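PDB 5HR4: MmeI from Methylophilus methylotrophus, which is a Type IIL restriction-modification enzyme that cuts DNA and probably methylates adenine at N6 with S-adenosylmethionine. Local coordinates for residues 298-301 against 307-310; 171-176 against 415-420; 314-319 against 479-484. All coordinates share one frame; numbering follows the deposited sequence.

How the interactions relate
Interactions 1 and 3 border the sinefungin pocket, while interaction 2 packs helix 163-178 against helix 416-440 behind it. Interaction 1 joins the successive helices 292-301 and 305-310; its centre lies about 11 Å from that of interaction 2 and about 13 Å from that of interaction 3. Along the chain it is nested within the long loop closed by interaction 2, and it closes before interaction 3 opens. Interaction 3 sets the run into helix 318-340 against the end of strand 477-480 in the central mixed sheet; it crosses interaction 2 in sequence without touching it, centres about 19 Å apart. Leu298 and Phe299 pack on Phe417 and Pro418, and Gln300 reaches Tyr315, so the three surround one pocket wall beside the DNA.

Interaction 1 of 3, residues 298-301 against 307-310. With SFG (sinefungin), chain H; nucleotides of chain B.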
loop_
_atom_site.group_PDB
_atom_site.type_symbol
_atom_site.label_atom_id
_atom_site.label_comp_id
_atom_site.label_asym_id
_atom_site.label_seq_id
_atom_site.Cartn_x
_atom_site.Cartn_y
_atom_site.Cartn_z
ATOM N N LEU A 298 11.146 -11.464 9.318
ATOM C CA LEU A 298 10.882 -11.948 10.668
ATOM C C LEU A 298 9.564 -11.397 11.200
ATOM O O LEU A 298 8.667 -12.149 11.612
ATOM C CB LEU A 298 12.029 -11.537 11.579
ATOM C CG LEU A 298 11.780 -11.855 13.041
ATOM C CD1 LEU A 298 11.631 -13.345 13.209
ATOM C CD2 LEU A 298 12.944 -11.309 13.863
ATOM N N PHE A 299 9.451 -10.068 11.201
ATOM C CA PHE A 299 8.205 -9.382 11.519
ATOM C C PHE A 299 7.014 -10.034 10.818
ATOM O O PHE A 299 5.988 -10.310 11.442
ATOM C CB PHE A 299 8.388 -7.909 11.129
ATOM C CG PHE A 299 7.119 -7.126 10.982
ATOM C CD1 PHE A 299 6.053 -7.296 11.847
ATOM C CD2 PHE A 299 7.022 -6.162 9.983
ATOM C CE1 PHE A 299 4.884 -6.557 11.698
ATOM C CE2 PHE A 299 5.857 -5.414 9.831
ATOM C CZ PHE A 299 4.787 -5.609 10.699
ATOM N N GLN A 300 7.148 -10.326 9.523
ATOM C CA GLN A 300 6.005 -10.827 8.766
ATOM C C GLN A 300 5.685 -12.286 9.079
ATOM O O GLN A 300 4.521 -12.684 9.012
ATOM C CB GLN A 300 6.253 -10.648 7.275
ATOM C CG GLN A 300 6.055 -9.223 6.774
ATOM C CD GLN A 300 6.092 -9.152 5.252
ATOM O OE1 GLN A 300 6.315 -8.094 4.644
ATOM N NE2 GLN A 300 5.889 -10.295 4.630
ATOM N N SER A 301 6.678 -13.084 9.458
ATOM C CA SER A 301 6.516 -14.530 9.541
ATOM C C SER A 301 5.770 -14.997 10.776
ATOM O O SER A 301 5.517 -16.205 10.911
ATOM C CB SER A 301 7.879 -15.207 9.543
ATOM O OG SER A 301 8.398 -15.163 10.861
ATOM N N LYS A 307 -4.488 -11.461 9.637
ATOM C CA LYS A 307 -3.846 -10.398 10.406
ATOM C C LYS A 307 -2.917 -9.559 9.533
ATOM O O LYS A 307 -3.068 -8.334 9.443
ATOM C CB LYS A 307 -3.077 -11.008 11.578
ATOM C CG LYS A 307 -2.765 -10.041 12.695
ATOM C CD LYS A 307 -2.452 -10.832 13.945
ATOM C CE LYS A 307 -2.419 -9.955 15.167
ATOM N NZ LYS A 307 -1.629 -10.662 16.195
ATOM N N ARG A 308 -1.933 -10.204 8.894
ATOM C CA ARG A 308 -1.024 -9.503 7.985
ATOM C C ARG A 308 -1.766 -8.542 7.080
ATOM O O ARG A 308 -1.351 -7.395 6.894
ATOM C CB ARG A 308 -0.238 -10.494 7.126
ATOM C CG ARG A 308 1.071 -10.910 7.730
ATOM C CD ARG A 308 1.922 -11.714 6.780
ATOM N NE ARG A 308 2.173 -10.971 5.568
ATOM C CZ ARG A 308 3.123 -11.290 4.694
ATOM N NH1 ARG A 308 3.920 -12.332 4.934
ATOM N NH2 ARG A 308 3.294 -10.556 3.591
ATOM N N ARG A 309 -2.882 -8.987 6.520
ATOM C CA ARG A 309 -3.598 -8.119 5.600
ATOM C C ARG A 309 -4.193 -6.927 6.342
ATOM O O ARG A 309 -4.014 -5.774 5.936
ATOM C CB ARG A 309 -4.668 -8.924 4.859
ATOM C CG ARG A 309 -5.622 -8.078 4.065
ATOM C CD ARG A 309 -6.323 -8.903 3.016
ATOM N NE ARG A 309 -7.334 -8.102 2.341
ATOM C CZ ARG A 309 -8.203 -8.581 1.457
ATOM N NH1 ARG A 309 -8.176 -9.873 1.129
ATOM N NH2 ARG A 309 -9.098 -7.763 0.902
ATOM N N ASN A 310 -4.835 -7.186 7.476
ATOM C CA ASN A 310 -5.649 -6.180 8.149
ATOM C C ASN A 310 -4.830 -5.139 8.922
ATOM O O ASN A 310 -5.252 -3.982 9.030
ATOM C CB ASN A 310 -6.636 -6.878 9.088
ATOM C CG ASN A 310 -7.313 -5.909 10.032
ATOM O OD1 ASN A 310 -6.967 -5.829 11.224
ATOM N ND2 ASN A 310 -8.269 -5.146 9.503
HETATM N N SFG H . 7.423 0.370 7.364
HETATM C CA SFG H . 7.437 -0.848 8.147
HETATM C C SFG H . 8.623 -1.668 7.675
HETATM O O SFG H . 9.335 -1.216 6.752
HETATM O OXT SFG H . 8.902 -2.775 8.195
HETATM C CB SFG H . 6.143 -1.626 7.938
HETATM C CG SFG H . 4.981 -0.700 8.262
HETATM C CD SFG H . 3.735 -1.412 7.787
HETATM N NE SFG H . 3.631 -1.169 6.362
HETATM C "C5'" SFG H . 2.480 -0.925 8.529
HETATM C "C4'" SFG H . 2.573 -1.026 10.090
HETATM O "O4'" SFG H . 1.645 -0.280 10.617
HETATM C "C3'" SFG H . 2.274 -2.430 10.647
HETATM O "O3'" SFG H . 3.419 -2.899 11.199
HETATM C "C2'" SFG H . 1.143 -2.247 11.701
HETATM O "O2'" SFG H . 1.401 -3.042 12.935
HETATM C "C1'" SFG H . 1.192 -0.987 11.993
HETATM N N9 SFG H . -0.083 -0.414 12.290
HETATM C C8 SFG H . -1.259 -0.675 11.723
HETATM N N7 SFG H . -2.176 0.125 12.273
HETATM C C5 SFG H . -1.558 0.886 13.176
HETATM C C6 SFG H . -2.042 1.856 14.019
HETATM N N6 SFG H . -3.361 2.403 14.221
HETATM N N1 SFG H . -1.233 2.497 14.855
HETATM C C2 SFG H . 0.085 2.183 14.866
HETATM N N3 SFG H . 0.562 1.219 14.035
HETATM C C4 SFG H . -0.263 0.568 13.186
ATOM P P DC B 8 -3.368 -8.073 -0.770
ATOM O OP1 DC B 8 -3.710 -8.686 0.523
ATOM O OP2 DC B 8 -2.151 -8.560 -1.457
ATOM O "O5'" DC B 8 -4.593 -8.206 -1.785
ATOM C "C5'" DC B 8 -5.656 -7.260 -1.776
ATOM C "C4'" DC B 8 -6.897 -7.872 -2.398
ATOM O "O4'" DC B 8 -7.089 -7.362 -3.754
ATOM C "C3'" DC B 8 -6.866 -9.391 -2.521
ATOM O "O3'" DC B 8 -8.178 -9.899 -2.298
ATOM C "C2'" DC B 8 -6.416 -9.594 -3.970
ATOM C "C1'" DC B 8 -7.131 -8.436 -4.669
ATOM N N1 DC B 8 -6.471 -7.979 -5.947
ATOM C C2 DC B 8 -7.140 -8.098 -7.178
ATOM O O2 DC B 8 -8.264 -8.582 -7.209
ATOM N N3 DC B 8 -6.530 -7.671 -8.303
ATOM C C4 DC B 8 -5.307 -7.142 -8.239
ATOM N N4 DC B 8 -4.748 -6.730 -9.372
ATOM C C5 DC B 8 -4.607 -7.005 -6.999
ATOM C C6 DC B 8 -5.221 -7.431 -5.891
ATOM P P DA B 7 -7.410 -4.288 0.527
ATOM O OP1 DA B 7 -7.476 -5.475 1.426
ATOM O OP2 DA B 7 -7.724 -2.945 1.074
ATOM O "O5'" DA B 7 -6.001 -4.302 -0.197
ATOM C "C5'" DA B 7 -4.942 -3.561 0.256
ATOM C "C4'" DA B 7 -3.700 -4.273 -0.180
ATOM O "O4'" DA B 7 -2.545 -3.553 0.242
ATOM C "C3'" DA B 7 -3.558 -5.686 0.360
ATOM O "O3'" DA B 7 -3.093 -6.490 -0.692
ATOM C "C2'" DA B 7 -2.520 -5.536 1.475
ATOM C "C1'" DA B 7 -1.667 -4.393 0.955
ATOM N N9 DA B 7 -1.080 -3.535 1.976
ATOM C C8 DA B 7 -1.683 -3.083 3.102
ATOM N N7 DA B 7 -0.951 -2.261 3.793
ATOM C C5 DA B 7 0.213 -2.140 3.051
ATOM C C6 DA B 7 1.403 -1.388 3.241
ATOM N N6 DA B 7 1.619 -0.600 4.297
ATOM N N1 DA B 7 2.368 -1.493 2.307
ATOM C C2 DA B 7 2.154 -2.284 1.258
ATOM N N3 DA B 7 1.078 -3.025 0.970
ATOM C C4 DA B 7 0.139 -2.905 1.919
#
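Gln300 brings the end of its side chain over one face of the Arg308 guanidinium, joining helices 292-301 and 305-310, two consecutive helices linked by a short turn beside the sinefungin pocket of the methyltransferase. The side chains cross at about a right angle, the amide steeply inclined at 58° to the guanidinium, and Gln300 CD stands 3.4 Å above the guanidinium plane, offset toward its rim. Gln300 NE2 and the arginine nitrogens are all donors, so no hydrogen bond forms, and so close an approach of donors is doubtful in detail; the amide is held instead through OE1, which accepts from the backbone N of Tyr315. Arg308 bends at chi3 (57°), which brings its head back across the glutamine, and its CD lies 3.6 Å from Gln300 O.

One residue on, Arg309 serves the DNA. Its chain runs out extended, and NE donates to OP1 of DA7 of chain B at 2.8 Å, with a weak second bond from NH2, while NH1 forms a salt bridge with another phosphate. A leucine in its place would probably leave both phosphates without this positive partner. Phe299 approaches sinefungin obliquely, with CZ 3.1 Å from O3' of the ligand.

Interaction 2 of 3, residues 171-176 against 415-420; sequences KLHDTL and EEFPAQ
His173 is where helix 163-178 first meets helix 416-440 in the run from Lys171 to Leu176, and its partner is Phe417. CG of His173 stands anti to the backbone N (chi1 165°), which carries the imidazole out from the helix toward the phenylalanine. The two rings form an edge-to-face pair: the edge of His173 is directed at a face of Phe417, with centroids 5.1 Å apart and planes at 52°, well tilted from a perpendicular T. CD2 of His173 leads the approach, lying 4.3 Å from Phe417 CE1 and above the rim of that ring rather than over its centre.

Asp174, the next residue, holds the imidazole from its far nitrogen. His173 ND1 donates to Asp174 OD1 at 2.8 Å; the carboxylate oxygen lies close to the ring plane of the histidine but is itself met from above its own plane. NE2 has a weak hydrogen bond to Glu187 of helix 183-200, so the ring is restrained at both nitrogens, and two carboxylates so near might favour a protonated imidazole. Leu186 of the same helix and Ile302 also pack on His173.

On the other helix, Leu190 and Ile302 add to the packing round Phe417, and one turn further Gln420 NE2 donates at 2.8 Å to the anti lone pair of Glu416 OE2, an oxygen that also bonds His184. The arrangement is an edge-to-face histidine-phenylalanine pair between the helical N-terminal part of the enzyme and the Rossmann-like methyltransferase fold, where helix 416-440 links the neighbouring parallel strands 409-413 and 455-458 in a beta-alpha-beta crossover.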
loop_
_atom_site.group_PDB
_atom_site.type_symbol
_atom_site.label_atom_id
_atom_site.label_comp_id
_atom_site.label_asym_id
_atom_site.label_seq_id
_atom_site.Cartn_x
_atom_site.Cartn_y
_atom_site.Cartn_z
ATOM N N LYS A 171 9.291 -19.310 13.323
ATOM C CA LYS A 171 8.608 -20.530 13.766
ATOM C C LYS A 171 9.005 -20.891 15.199
ATOM O O LYS A 171 8.189 -21.417 15.967
ATOM C CB LYS A 171 8.880 -21.695 12.803
ATOM N N LEU A 172 10.246 -20.601 15.582
ATOM C CA LEU A 172 10.654 -20.765 16.974
ATOM C C LEU A 172 9.762 -19.946 17.890
ATOM O O LEU A 172 9.265 -20.446 18.908
ATOM C CB LEU A 172 12.112 -20.345 17.138
ATOM C CG LEU A 172 12.637 -20.440 18.566
ATOM C CD1 LEU A 172 12.664 -21.892 18.960
ATOM C CD2 LEU A 172 14.029 -19.773 18.679
ATOM N N HIS A 173 9.539 -18.682 17.525
ATOM C CA HIS A 173 8.629 -17.812 18.258
ATOM C C HIS A 173 7.260 -18.460 18.433
ATOM O O HIS A 173 6.787 -18.643 19.557
ATOM C CB HIS A 173 8.536 -16.479 17.522
ATOM C CG HIS A 173 7.392 -15.612 17.940
ATOM N ND1 HIS A 173 6.077 -15.928 17.668
ATOM C CD2 HIS A 173 7.371 -14.404 18.552
ATOM C CE1 HIS A 173 5.296 -14.962 18.117
ATOM N NE2 HIS A 173 6.057 -14.025 18.656
ATOM N N ASP A 174 6.607 -18.827 17.330
ATOM C CA ASP A 174 5.280 -19.434 17.431
ATOM C C ASP A 174 5.322 -20.785 18.140
ATOM O O ASP A 174 4.341 -21.170 18.794
ATOM C CB ASP A 174 4.649 -19.582 16.040
ATOM C CG ASP A 174 4.292 -18.238 15.403
ATOM O OD1 ASP A 174 4.093 -17.232 16.138
ATOM O OD2 ASP A 174 4.205 -18.193 14.152
ATOM N N THR A 175 6.437 -21.518 18.023
ATOM C CA THR A 175 6.584 -22.762 18.777
ATOM C C THR A 175 6.615 -22.498 20.280
ATOM O O THR A 175 5.976 -23.210 21.064
ATOM C CB THR A 175 7.856 -23.472 18.331
ATOM O OG1 THR A 175 7.868 -23.541 16.902
ATOM C CG2 THR A 175 7.940 -24.880 18.919
ATOM N N LEU A 176 7.384 -21.491 20.699
ATOM C CA LEU A 176 7.330 -21.031 22.078
ATOM C C LEU A 176 5.945 -20.513 22.435
ATOM O O LEU A 176 5.435 -20.795 23.525
ATOM C CB LEU A 176 8.380 -19.951 22.294
ATOM C CG LEU A 176 9.705 -20.458 22.851
ATOM C CD1 LEU A 176 10.787 -19.418 22.637
ATOM C CD2 LEU A 176 9.518 -20.773 24.338
ATOM N N GLU A 415 1.712 -3.393 17.158
ATOM C CA GLU A 415 2.055 -4.748 17.568
ATOM C C GLU A 415 3.377 -4.726 18.323
ATOM O O GLU A 415 4.328 -4.062 17.910
ATOM C CB GLU A 415 2.158 -5.680 16.361
ATOM C CG GLU A 415 0.837 -5.978 15.656
ATOM C CD GLU A 415 -0.173 -6.785 16.509
ATOM O OE1 GLU A 415 0.139 -7.926 16.937
ATOM O OE2 GLU A 415 -1.295 -6.275 16.741
ATOM N N GLU A 416 3.439 -5.443 19.445
ATOM C CA GLU A 416 4.639 -5.312 20.261
ATOM C C GLU A 416 5.853 -5.926 19.580
ATOM O O GLU A 416 6.975 -5.426 19.743
ATOM C CB GLU A 416 4.443 -5.930 21.648
ATOM C CG GLU A 416 5.759 -6.200 22.368
ATOM C CD GLU A 416 5.645 -6.176 23.866
ATOM O OE1 GLU A 416 4.511 -6.301 24.377
ATOM O OE2 GLU A 416 6.692 -6.028 24.537
ATOM N N PHE A 417 5.671 -7.004 18.826
ATOM C CA PHE A 417 6.853 -7.685 18.309
ATOM C C PHE A 417 7.616 -6.795 17.329
ATOM O O PHE A 417 8.816 -6.551 17.560
ATOM C CB PHE A 417 6.464 -9.043 17.725
ATOM C CG PHE A 417 7.640 -9.865 17.323
ATOM C CD1 PHE A 417 8.624 -10.178 18.236
ATOM C CD2 PHE A 417 7.780 -10.293 16.022
ATOM C CE1 PHE A 417 9.720 -10.929 17.855
ATOM C CE2 PHE A 417 8.867 -11.038 15.633
ATOM C CZ PHE A 417 9.837 -11.357 16.542
ATOM N N PRO A 418 7.005 -6.231 16.280
ATOM C CA PRO A 418 7.751 -5.258 15.471
ATOM C C PRO A 418 8.243 -4.068 16.279
ATOM O O PRO A 418 9.322 -3.517 15.986
ATOM C CB PRO A 418 6.739 -4.837 14.394
ATOM C CG PRO A 418 5.381 -5.228 14.949
ATOM C CD PRO A 418 5.628 -6.432 15.786
ATOM N N ALA A 419 7.491 -3.648 17.296
ATOM C CA ALA A 419 7.959 -2.529 18.110
ATOM C C ALA A 419 9.205 -2.903 18.891
ATOM O O ALA A 419 10.048 -2.038 19.151
ATOM C CB ALA A 419 6.864 -2.045 19.063
ATOM N N GLN A 420 9.355 -4.184 19.251
ATOM C CA GLN A 420 10.593 -4.631 19.885
ATOM C C GLN A 420 11.712 -4.831 18.862
ATOM O O GLN A 420 12.864 -4.509 19.145
ATOM C CB GLN A 420 10.362 -5.919 20.679
ATOM C CG GLN A 420 9.419 -5.792 21.856
ATOM C CD GLN A 420 10.112 -5.455 23.182
ATOM O OE1 GLN A 420 11.222 -4.922 23.194
ATOM N NE2 GLN A 420 9.443 -5.771 24.315
#

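Interaction 3 of 3, residues 314-319 against 479-484. With SFG (sinefungin), chain H; nucleotides of chain B.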
loop_
_atom_site.group_PDB
_atom_site.type_symbol
_atom_site.label_atom_id
_atom_site.label_comp_id
_atom_site.label_asym_id
_atom_site.label_seq_id
_atom_site.Cartn_x
_atom_site.Cartn_y
_atom_site.Cartn_z
ATOM N N HIS A 314 3.223 -5.144 6.118
ATOM C CA HIS A 314 4.063 -5.417 4.959
ATOM C C HIS A 314 5.301 -4.551 5.039
ATOM O O HIS A 314 5.193 -3.323 5.046
ATOM C CB HIS A 314 3.289 -5.169 3.675
ATOM C CG HIS A 314 2.266 -6.223 3.417
ATOM N ND1 HIS A 314 0.911 -5.975 3.436
ATOM C CD2 HIS A 314 2.408 -7.551 3.197
ATOM C CE1 HIS A 314 0.264 -7.099 3.194
ATOM N NE2 HIS A 314 1.150 -8.069 3.042
ATOM N N TYR A 315 6.464 -5.187 5.151
ATOM C CA TYR A 315 7.677 -4.430 5.363
ATOM C C TYR A 315 8.083 -3.729 4.070
ATOM O O TYR A 315 7.804 -4.204 2.963
ATOM C CB TYR A 315 8.786 -5.346 5.874
ATOM C CG TYR A 315 9.742 -5.858 4.826
ATOM C CD1 TYR A 315 10.797 -5.066 4.375
ATOM C CD2 TYR A 315 9.622 -7.139 4.320
ATOM C CE1 TYR A 315 11.677 -5.512 3.424
ATOM C CE2 TYR A 315 10.499 -7.611 3.378
ATOM C CZ TYR A 315 11.533 -6.788 2.919
ATOM O OH TYR A 315 12.427 -7.232 1.948
ATOM N N THR A 316 8.765 -2.594 4.225
ATOM C CA THR A 316 9.129 -1.732 3.111
ATOM C C THR A 316 10.567 -1.990 2.679
ATOM O O THR A 316 11.485 -1.946 3.500
ATOM C CB THR A 316 8.941 -0.260 3.479
ATOM O OG1 THR A 316 7.642 -0.079 4.066
ATOM C CG2 THR A 316 9.033 0.596 2.237
ATOM N N SER A 317 10.745 -2.246 1.384
ATOM C CA SER A 317 12.053 -2.546 0.805
ATOM C C SER A 317 13.054 -1.441 1.102
ATOM O O SER A 317 12.702 -0.263 1.213
ATOM C CB SER A 317 11.948 -2.729 -0.722
ATOM N N GLU A 318 14.327 -1.833 1.204
ATOM C CA GLU A 318 15.397 -0.844 1.101
ATOM C C GLU A 318 15.167 0.113 -0.067
ATOM O O GLU A 318 15.341 1.327 0.078
ATOM C CB GLU A 318 16.757 -1.531 0.948
ATOM C CG GLU A 318 17.939 -0.599 1.252
ATOM C CD GLU A 318 19.258 -1.336 1.527
ATOM O OE1 GLU A 318 19.298 -2.221 2.422
ATOM O OE2 GLU A 318 20.264 -1.016 0.843
ATOM N N ALA A 319 14.769 -0.408 -1.232
ATOM C CA ALA A 319 14.681 0.453 -2.407
ATOM C C ALA A 319 13.570 1.480 -2.261
ATOM O O ALA A 319 13.721 2.626 -2.694
ATOM C CB ALA A 319 14.462 -0.373 -3.663
ATOM N N LEU A 479 8.189 10.301 8.409
ATOM C CA LEU A 479 8.181 9.402 7.270
ATOM C C LEU A 479 7.664 8.036 7.682
ATOM O O LEU A 479 7.805 7.628 8.835
ATOM C CB LEU A 479 9.575 9.255 6.668
ATOM C CG LEU A 479 10.789 9.152 7.584
ATOM C CD1 LEU A 479 10.970 7.773 8.091
ATOM C CD2 LEU A 479 12.002 9.534 6.761
ATOM N N GLY A 480 7.090 7.321 6.730
ATOM C CA GLY A 480 6.795 5.925 6.959
ATOM C C GLY A 480 5.797 5.396 5.957
ATOM O O GLY A 480 5.320 6.106 5.076
ATOM N N ASN A 481 5.468 4.113 6.141
ATOM C CA ASN A 481 4.594 3.364 5.244
ATOM C C ASN A 481 3.395 2.846 6.031
ATOM O O ASN A 481 3.354 1.669 6.419
ATOM C CB ASN A 481 5.353 2.222 4.572
ATOM C CG ASN A 481 4.475 1.417 3.650
ATOM O OD1 ASN A 481 3.445 1.899 3.165
ATOM N ND2 ASN A 481 4.865 0.179 3.404
ATOM N N PRO A 482 2.387 3.686 6.244
ATOM C CA PRO A 482 1.229 3.304 7.077
ATOM C C PRO A 482 0.343 2.277 6.391
ATOM O O PRO A 482 0.341 2.164 5.151
ATOM C CB PRO A 482 0.480 4.633 7.267
ATOM C CG PRO A 482 1.438 5.704 6.839
ATOM C CD PRO A 482 2.324 5.090 5.814
ATOM N N PRO A 483 -0.473 1.544 7.169
ATOM C CA PRO A 483 -1.246 0.428 6.607
ATOM C C PRO A 483 -2.346 0.873 5.658
ATOM O O PRO A 483 -2.982 1.914 5.858
ATOM C CB PRO A 483 -1.841 -0.237 7.849
ATOM C CG PRO A 483 -1.950 0.863 8.818
ATOM C CD PRO A 483 -0.691 1.653 8.618
ATOM N N PHE A 484 -2.578 0.036 4.633
ATOM C CA PHE A 484 -3.600 0.252 3.616
ATOM C C PHE A 484 -4.785 -0.639 3.939
ATOM O O PHE A 484 -4.648 -1.865 3.988
ATOM C CB PHE A 484 -3.118 -0.111 2.209
ATOM C CG PHE A 484 -1.800 0.460 1.825
ATOM C CD1 PHE A 484 -1.202 1.482 2.543
ATOM C CD2 PHE A 484 -1.154 -0.025 0.701
ATOM C CE1 PHE A 484 0.031 1.988 2.143
ATOM C CE2 PHE A 484 0.062 0.485 0.303
ATOM C CZ PHE A 484 0.651 1.493 1.026
HETATM N N SFG H . 7.423 0.370 7.364
HETATM C CA SFG H . 7.437 -0.848 8.147
HETATM C C SFG H . 8.623 -1.668 7.675
HETATM O O SFG H . 9.335 -1.216 6.752
HETATM O OXT SFG H . 8.902 -2.775 8.195
HETATM C CB SFG H . 6.143 -1.626 7.938
HETATM C CG SFG H . 4.981 -0.700 8.262
HETATM C CD SFG H . 3.735 -1.412 7.787
HETATM N NE SFG H . 3.631 -1.169 6.362
HETATM C "C5'" SFG H . 2.480 -0.925 8.529
HETATM C "C4'" SFG H . 2.573 -1.026 10.090
HETATM O "O4'" SFG H . 1.645 -0.280 10.617
HETATM C "C3'" SFG H . 2.274 -2.430 10.647
HETATM O "O3'" SFG H . 3.419 -2.899 11.199
HETATM C "C2'" SFG H . 1.143 -2.247 11.701
HETATM O "O2'" SFG H . 1.401 -3.042 12.935
HETATM C "C1'" SFG H . 1.192 -0.987 11.993
HETATM N N9 SFG H . -0.083 -0.414 12.290
HETATM C C8 SFG H . -1.259 -0.675 11.723
HETATM N N7 SFG H . -2.176 0.125 12.273
HETATM C C5 SFG H . -1.558 0.886 13.176
HETATM C C6 SFG H . -2.042 1.856 14.019
HETATM N N6 SFG H . -3.361 2.403 14.221
HETATM N N1 SFG H . -1.233 2.497 14.855
HETATM C C2 SFG H . 0.085 2.183 14.866
HETATM N N3 SFG H . 0.562 1.219 14.035
HETATM C C4 SFG H . -0.263 0.568 13.186
ATOM P P DA B 7 -7.410 -4.288 0.527
ATOM O OP1 DA B 7 -7.476 -5.475 1.426
ATOM O OP2 DA B 7 -7.724 -2.945 1.074
ATOM O "O5'" DA B 7 -6.001 -4.302 -0.197
ATOM C "C5'" DA B 7 -4.942 -3.561 0.256
ATOM C "C4'" DA B 7 -3.700 -4.273 -0.180
ATOM O "O4'" DA B 7 -2.545 -3.553 0.242
ATOM C "C3'" DA B 7 -3.558 -5.686 0.360
ATOM O "O3'" DA B 7 -3.093 -6.490 -0.692
ATOM C "C2'" DA B 7 -2.520 -5.536 1.475
ATOM C "C1'" DA B 7 -1.667 -4.393 0.955
ATOM N N9 DA B 7 -1.080 -3.535 1.976
ATOM C C8 DA B 7 -1.683 -3.083 3.102
ATOM N N7 DA B 7 -0.951 -2.261 3.793
ATOM C C5 DA B 7 0.213 -2.140 3.051
ATOM C C6 DA B 7 1.403 -1.388 3.241
ATOM N N6 DA B 7 1.619 -0.600 4.297
ATOM N N1 DA B 7 2.368 -1.493 2.307
ATOM C C2 DA B 7 2.154 -2.284 1.258
ATOM N N3 DA B 7 1.078 -3.025 0.970
ATOM C C4 DA B 7 0.139 -2.905 1.919
#
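Thr316 and Asn481 cross obliquely, the amide pointing ND2 at the threonine hydroxyl: Asn481 ND2 donates to Thr316 OG1 at 2.9 Å, 17° out of the amide plane. The same ND2 donates to N1 of the adenine of DA7 of chain B at 3.2 Å (N-H...N 151°), and OD1 accepts a weak bond from the base's N6. With CG anti to the backbone N (chi1 179°), Asn481 extends between threonine and base, and the threonine contact helps fix the rotation of its amide.

Phe484 lies flat against the base, with adenine C6 3.6 Å above the centre of its ring, whereas the His314 ring approaches the nucleotide obliquely. Sinefungin runs beside both segments. Its NE donates to Asn481 O at 2.9 Å and to His314 O at 3.0 Å, its carboxylate O accepts a hydrogen bond from Thr316 N, and Pro483 CG touches C8 of its adenine ring. Sinefungin NE stands 2.9 Å from DA7 N6, the atom that would take the methyl group. Asn481, Pro482, Pro483 and Phe484 thus spell the NPPF motif, the (D/N)PP(Y/F) signature of N6-adenine methyltransferases, gripping an adenine consistent with a flipped-out target base.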